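Local coordinates for protein Myo-inositol 2-dehydrogenase (Thermotoga maritima, PDB 3EZY) that catalyses the NAD(+)-dependent oxidation of myo-inositol to scyllo-inosose and thus probably serves a myo-inositol degradation pathway, at residues A[81-93]-A[106-120]. Numbering follows the deposited sequence. Where two conformers were deposited one is given.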
loop_
_atom_site.group_PDB
_atom_site.type_symbol
_atom_site.label_atom_id
_atom_site.label_comp_id
_atom_site.label_asym_id
_atom_site.label_seq_id
_atom_site.Cartn_x
_atom_site.Cartn_y
_atom_site.Cartn_z
ATOM N N VAL A 81 -17.315 8.932 41.931
ATOM C CA VAL A 81 -18.445 8.328 41.202
ATOM C C VAL A 81 -19.585 7.963 42.193
ATOM O O VAL A 81 -20.768 8.100 41.883
ATOM C CB VAL A 81 -17.993 7.083 40.411
ATOM C CG1 VAL A 81 -19.241 6.212 40.013
ATOM C CG2 VAL A 81 -17.198 7.498 39.162
ATOM N N ILE A 82 -19.230 7.468 43.372
ATOM C CA ILE A 82 -20.300 7.154 44.355
ATOM C C ILE A 82 -21.025 8.426 44.835
ATOM O O ILE A 82 -22.250 8.448 44.988
ATOM C CB ILE A 82 -19.762 6.316 45.541
ATOM C CG1 ILE A 82 -19.300 4.952 45.032
ATOM C CG2 ILE A 82 -20.862 6.182 46.661
ATOM C CD1 ILE A 82 -18.531 4.155 46.023
ATOM N N ALA A 83 -20.259 9.489 45.026
ATOM C CA ALA A 83 -20.782 10.818 45.296
ATOM C C ALA A 83 -21.713 11.328 44.177
ATOM O O ALA A 83 -22.770 11.917 44.456
ATOM C CB ALA A 83 -19.592 11.812 45.508
ATOM N N CYS A 84 -21.374 11.115 42.901
ATOM C CA CYS A 84 -22.364 11.450 41.856
ATOM C C CYS A 84 -23.660 10.643 42.034
ATOM O O CYS A 84 -24.754 11.161 41.797
ATOM C CB CYS A 84 -21.830 11.208 40.429
ATOM S SG CYS A 84 -20.411 12.206 39.980
ATOM N N ALA A 85 -23.566 9.360 42.357
ATOM C CA ALA A 85 -24.810 8.573 42.470
ATOM C C ALA A 85 -25.691 9.124 43.625
ATOM O O ALA A 85 -26.894 9.312 43.471
ATOM C CB ALA A 85 -24.508 7.088 42.682
ATOM N N LYS A 86 -25.061 9.456 44.741
ATOM C CA LYS A 86 -25.774 10.004 45.906
ATOM C C LYS A 86 -26.363 11.357 45.562
ATOM O O LYS A 86 -27.407 11.730 46.087
ATOM C CB LYS A 86 -24.832 10.093 47.109
ATOM C CG LYS A 86 -24.191 8.748 47.500
ATOM C CD LYS A 86 -25.229 7.773 48.074
ATOM C CE LYS A 86 -24.604 6.561 48.784
ATOM N NZ LYS A 86 -23.310 6.899 49.468
ATOM N N ALA A 87 -25.723 12.093 44.648
ATOM C CA ALA A 87 -26.288 13.363 44.205
ATOM C C ALA A 87 -27.251 13.225 43.031
ATOM O O ALA A 87 -27.746 14.220 42.527
ATOM C CB ALA A 87 -25.190 14.354 43.866
ATOM N N LYS A 88 -27.477 11.992 42.575
ATOM C CA LYS A 88 -28.335 11.687 41.421
ATOM C C LYS A 88 -27.870 12.395 40.147
ATOM O O LYS A 88 -28.685 12.963 39.384
ATOM C CB LYS A 88 -29.819 11.964 41.710
ATOM C CG LYS A 88 -30.802 11.464 40.622
ATOM C CD LYS A 88 -32.266 11.526 41.129
ATOM C CE LYS A 88 -33.314 11.214 40.036
ATOM N NZ LYS A 88 -33.592 12.380 39.109
ATOM N N LYS A 89 -26.553 12.329 39.895
ATOM C CA LYS A 89 -25.945 12.898 38.665
ATOM C C LYS A 89 -25.389 11.803 37.748
ATOM O O LYS A 89 -24.594 10.983 38.198
ATOM C CB LYS A 89 -24.756 13.816 39.025
ATOM C CG LYS A 89 -25.136 15.012 39.945
ATOM C CD LYS A 89 -26.416 15.710 39.420
ATOM C CE LYS A 89 -26.871 16.820 40.376
ATOM N NZ LYS A 89 -25.811 17.856 40.565
ATOM N N HIS A 90 -25.732 11.837 36.461
ATOM C CA HIS A 90 -25.174 10.892 35.486
ATOM C C HIS A 90 -23.660 11.031 35.408
ATOM O O HIS A 90 -23.149 12.142 35.481
ATOM C CB HIS A 90 -25.788 11.161 34.129
ATOM C CG HIS A 90 -27.252 10.877 34.090
ATOM N ND1 HIS A 90 -27.771 9.627 34.356
ATOM C CD2 HIS A 90 -28.310 11.682 33.831
ATOM C CE1 HIS A 90 -29.088 9.673 34.240
ATOM N NE2 HIS A 90 -29.439 10.906 33.921
ATOM N N VAL A 91 -22.929 9.920 35.314
ATOM C CA VAL A 91 -21.482 10.007 35.488
ATOM C C VAL A 91 -20.681 9.262 34.413
ATOM O O VAL A 91 -20.976 8.090 34.084
ATOM C CB VAL A 91 -21.008 9.625 36.968
ATOM C CG1 VAL A 91 -21.510 8.283 37.402
ATOM C CG2 VAL A 91 -19.481 9.661 37.090
ATOM N N PHE A 92 -19.695 9.966 33.841
ATOM C CA PHE A 92 -18.710 9.353 32.936
ATOM C C PHE A 92 -17.416 9.297 33.719
ATOM O O PHE A 92 -17.037 10.296 34.366
ATOM C CB PHE A 92 -18.573 10.214 31.667
ATOM C CG PHE A 92 -17.370 9.886 30.792
ATOM C CD1 PHE A 92 -17.516 9.110 29.641
ATOM C CD2 PHE A 92 -16.098 10.371 31.116
ATOM C CE1 PHE A 92 -16.378 8.794 28.824
ATOM C CE2 PHE A 92 -14.981 10.095 30.310
ATOM C CZ PHE A 92 -15.122 9.290 29.162
ATOM N N CYS A 93 -16.751 8.134 33.724
ATOM C CA CYS A 93 -15.483 7.983 34.428
ATOM C C CYS A 93 -14.367 7.553 33.470
ATOM O O CYS A 93 -14.461 6.503 32.810
ATOM C CB CYS A 93 -15.611 6.941 35.565
ATOM S SG CYS A 93 -14.204 6.866 36.689
ATOM N N ARG A 106 -18.795 -1.587 44.127
ATOM C CA ARG A 106 -19.542 -0.530 44.821
ATOM C C ARG A 106 -20.017 0.588 43.900
ATOM O O ARG A 106 -21.163 1.066 44.002
ATOM C CB ARG A 106 -18.723 0.064 45.957
ATOM C CG ARG A 106 -19.146 -0.427 47.333
ATOM C CD ARG A 106 -19.136 0.717 48.337
ATOM N NE ARG A 106 -20.442 1.361 48.452
ATOM C CZ ARG A 106 -20.655 2.460 49.171
ATOM N NH1 ARG A 106 -19.644 3.017 49.826
ATOM N NH2 ARG A 106 -21.870 2.999 49.238
ATOM N N MET A 107 -19.135 1.016 42.988
ATOM C CA MET A 107 -19.457 2.053 41.981
ATOM C C MET A 107 -20.680 1.640 41.143
ATOM O O MET A 107 -21.646 2.394 40.964
ATOM C CB MET A 107 -18.205 2.283 41.086
ATOM C CG MET A 107 -16.979 2.915 41.815
ATOM S SD MET A 107 -15.333 2.763 40.995
ATOM C CE MET A 107 -15.543 4.066 39.793
ATOM N N ILE A 108 -20.643 0.426 40.612
ATOM C CA ILE A 108 -21.764 -0.129 39.869
ATOM C C ILE A 108 -23.041 -0.253 40.723
ATOM O O ILE A 108 -24.104 0.175 40.307
ATOM C CB ILE A 108 -21.386 -1.515 39.313
ATOM C CG1 ILE A 108 -20.324 -1.395 38.200
ATOM C CG2 ILE A 108 -22.625 -2.270 38.847
ATOM C CD1 ILE A 108 -19.618 -2.730 37.870
ATOM N N GLU A 109 -22.937 -0.820 41.929
ATOM C CA GLU A 109 -24.099 -0.869 42.861
ATOM C C GLU A 109 -24.780 0.481 43.140
ATOM O O GLU A 109 -25.990 0.621 43.033
ATOM C CB GLU A 109 -23.638 -1.396 44.211
ATOM C CG GLU A 109 -24.601 -2.360 44.875
ATOM C CD GLU A 109 -24.053 -3.807 44.850
ATOM O OE1 GLU A 109 -22.807 -3.947 44.696
ATOM O OE2 GLU A 109 -24.861 -4.780 44.995
ATOM N N GLU A 110 -23.991 1.476 43.532
ATOM C CA GLU A 110 -24.549 2.808 43.884
ATOM C C GLU A 110 -25.163 3.565 42.715
ATOM O O GLU A 110 -26.250 4.162 42.837
ATOM C CB GLU A 110 -23.495 3.660 44.579
ATOM C CG GLU A 110 -22.914 2.956 45.778
ATOM C CD GLU A 110 -23.846 3.070 46.983
ATOM O OE1 GLU A 110 -24.495 4.119 47.102
ATOM O OE2 GLU A 110 -23.944 2.108 47.779
ATOM N N THR A 111 -24.509 3.538 41.566
ATOM C CA THR A 111 -25.097 4.214 40.428
ATOM C C THR A 111 -26.393 3.504 40.041
ATOM O O THR A 111 -27.383 4.152 39.701
ATOM C CB THR A 111 -24.113 4.304 39.201
ATOM O OG1 THR A 111 -23.531 3.031 38.953
ATOM C CG2 THR A 111 -22.965 5.294 39.487
ATOM N N LYS A 112 -26.396 2.171 40.089
ATOM C CA LYS A 112 -27.608 1.418 39.741
ATOM C C LYS A 112 -28.726 1.729 40.733
ATOM O O LYS A 112 -29.855 1.978 40.349
ATOM C CB LYS A 112 -27.318 -0.088 39.711
ATOM C CG LYS A 112 -28.512 -0.935 39.269
ATOM C CD LYS A 112 -28.159 -2.425 39.289
ATOM C CE LYS A 112 -29.282 -3.266 38.669
ATOM N NZ LYS A 112 -30.302 -3.763 39.655
ATOM N N LYS A 113 -28.390 1.752 42.024
ATOM C CA LYS A 113 -29.347 2.155 43.051
ATOM C C LYS A 113 -29.915 3.534 42.724
ATOM O O LYS A 113 -31.124 3.706 42.706
ATOM C CB LYS A 113 -28.674 2.210 44.424
ATOM C CG LYS A 113 -29.596 1.911 45.591
ATOM C CD LYS A 113 -29.224 0.560 46.219
ATOM C CE LYS A 113 -27.911 0.673 47.011
ATOM N NZ LYS A 113 -27.885 1.947 47.802
ATOM N N ALA A 114 -29.044 4.518 42.479
ATOM C CA ALA A 114 -29.497 5.891 42.197
ATOM C C ALA A 114 -30.192 6.026 40.840
ATOM O O ALA A 114 -30.743 7.064 40.517
ATOM C CB ALA A 114 -28.324 6.909 42.295
ATOM N N ASP A 115 -30.146 4.979 40.035
ATOM C CA ASP A 115 -30.703 5.020 38.700
ATOM C C ASP A 115 -30.038 6.087 37.828
ATOM O O ASP A 115 -30.750 6.799 37.104
ATOM C CB ASP A 115 -32.214 5.285 38.738
ATOM C CG ASP A 115 -32.889 4.945 37.412
ATOM O OD1 ASP A 115 -32.527 3.885 36.849
ATOM O OD2 ASP A 115 -33.768 5.710 36.943
ATOM N N VAL A 116 -28.709 6.228 37.900
ATOM C CA VAL A 116 -28.012 7.154 36.973
ATOM C C VAL A 116 -27.025 6.334 36.156
ATOM O O VAL A 116 -26.577 5.284 36.624
ATOM C CB VAL A 116 -27.201 8.241 37.715
ATOM C CG1 VAL A 116 -28.135 9.165 38.551
ATOM C CG2 VAL A 116 -26.156 7.597 38.579
ATOM N N ILE A 117 -26.682 6.832 34.966
ATOM C CA ILE A 117 -25.703 6.226 34.057
ATOM C C ILE A 117 -24.310 6.213 34.664
ATOM O O ILE A 117 -23.869 7.201 35.243
ATOM C CB ILE A 117 -25.656 7.055 32.740
ATOM C CG1 ILE A 117 -26.959 6.906 31.986
ATOM C CG2 ILE A 117 -24.534 6.662 31.841
ATOM C CD1 ILE A 117 -27.046 7.899 30.828
ATOM N N LEU A 118 -23.630 5.082 34.502
ATOM C CA LEU A 118 -22.194 4.963 34.713
ATOM C C LEU A 118 -21.560 4.552 33.371
ATOM O O LEU A 118 -21.780 3.450 32.893
ATOM C CB LEU A 118 -21.846 3.938 35.802
ATOM C CG LEU A 118 -20.332 3.659 35.991
ATOM C CD1 LEU A 118 -19.546 4.975 36.161
ATOM C CD2 LEU A 118 -20.076 2.723 37.191
ATOM N N PHE A 119 -20.816 5.461 32.764
ATOM C CA PHE A 119 -20.206 5.253 31.431
ATOM C C PHE A 119 -18.692 5.156 31.647
ATOM O O PHE A 119 -18.105 6.038 32.248
ATOM C CB PHE A 119 -20.520 6.482 30.562
ATOM C CG PHE A 119 -20.169 6.333 29.076
ATOM C CD1 PHE A 119 -21.178 6.360 28.118
ATOM C CD2 PHE A 119 -18.853 6.192 28.662
ATOM C CE1 PHE A 119 -20.898 6.261 26.754
ATOM C CE2 PHE A 119 -18.553 6.068 27.289
ATOM C CZ PHE A 119 -19.593 6.101 26.349
ATOM N N THR A 120 -18.070 4.086 31.167
ATOM C CA THR A 120 -16.659 3.866 31.350
ATOM C C THR A 120 -15.931 4.411 30.137
ATOM O O THR A 120 -16.329 4.142 29.006
ATOM C CB THR A 120 -16.332 2.368 31.453
ATOM O OG1 THR A 120 -16.931 1.850 32.642
ATOM C CG2 THR A 120 -14.797 2.143 31.557
#
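Val91 and Leu118 pair in parallel at the edge of a Rossmann fold, where strand 90-93 and strand 118-120 are the two ends of one beta-alpha-beta crossover, a worked example of how the crossover lays its second strand parallel beside its first. Three backbone bonds join the strands: Val91 N to Ile117 O, Phe119 N to Val91 O, and Cys93 N to Phe119 O, the last at 2.9 Å and nearly straight.

One side chain extends this pattern. With CG beside its own backbone N (chi1 -66°), the His90 ring presents ND1 to Ile117 N at 3.1 Å, the amide lying in the ring plane; ND1 therefore acts as acceptor. Replacing the imidazole with an alanine is likely to leave the Ile117 amide without this acceptor and a gap beside Val116 and Ile117.

Apolar side chains of the two strands meet on both faces. On the one bearing Phe92 and Phe119, the rings meet obliquely, their planes at 33°, and Phe92 also packs edge-to-face with His17. On the other, Val91 CG1 and Val81 CG1 both touch Thr111 CG2, each at 3.9 Å, while the bend at the end of Met107 brings CE against Val81. The helices, nearly parallel at 13°, come close where small Ala85 sets CB 4.0 Å from Glu110 CB and also meets Ala114; each ends in a Schellman motif.

Charges gather where the helices face solvent. In the conformer described, Ile82 CD1 lies over one guanidinium face of Arg106, whose NH2 donates to Glu110 OE2 within the guanidinium plane but from above the carboxylate. Lys86 passes its CE closest to the other oxygen, leaving NZ 3.8 Å from Glu110 OE1, a long salt bridge.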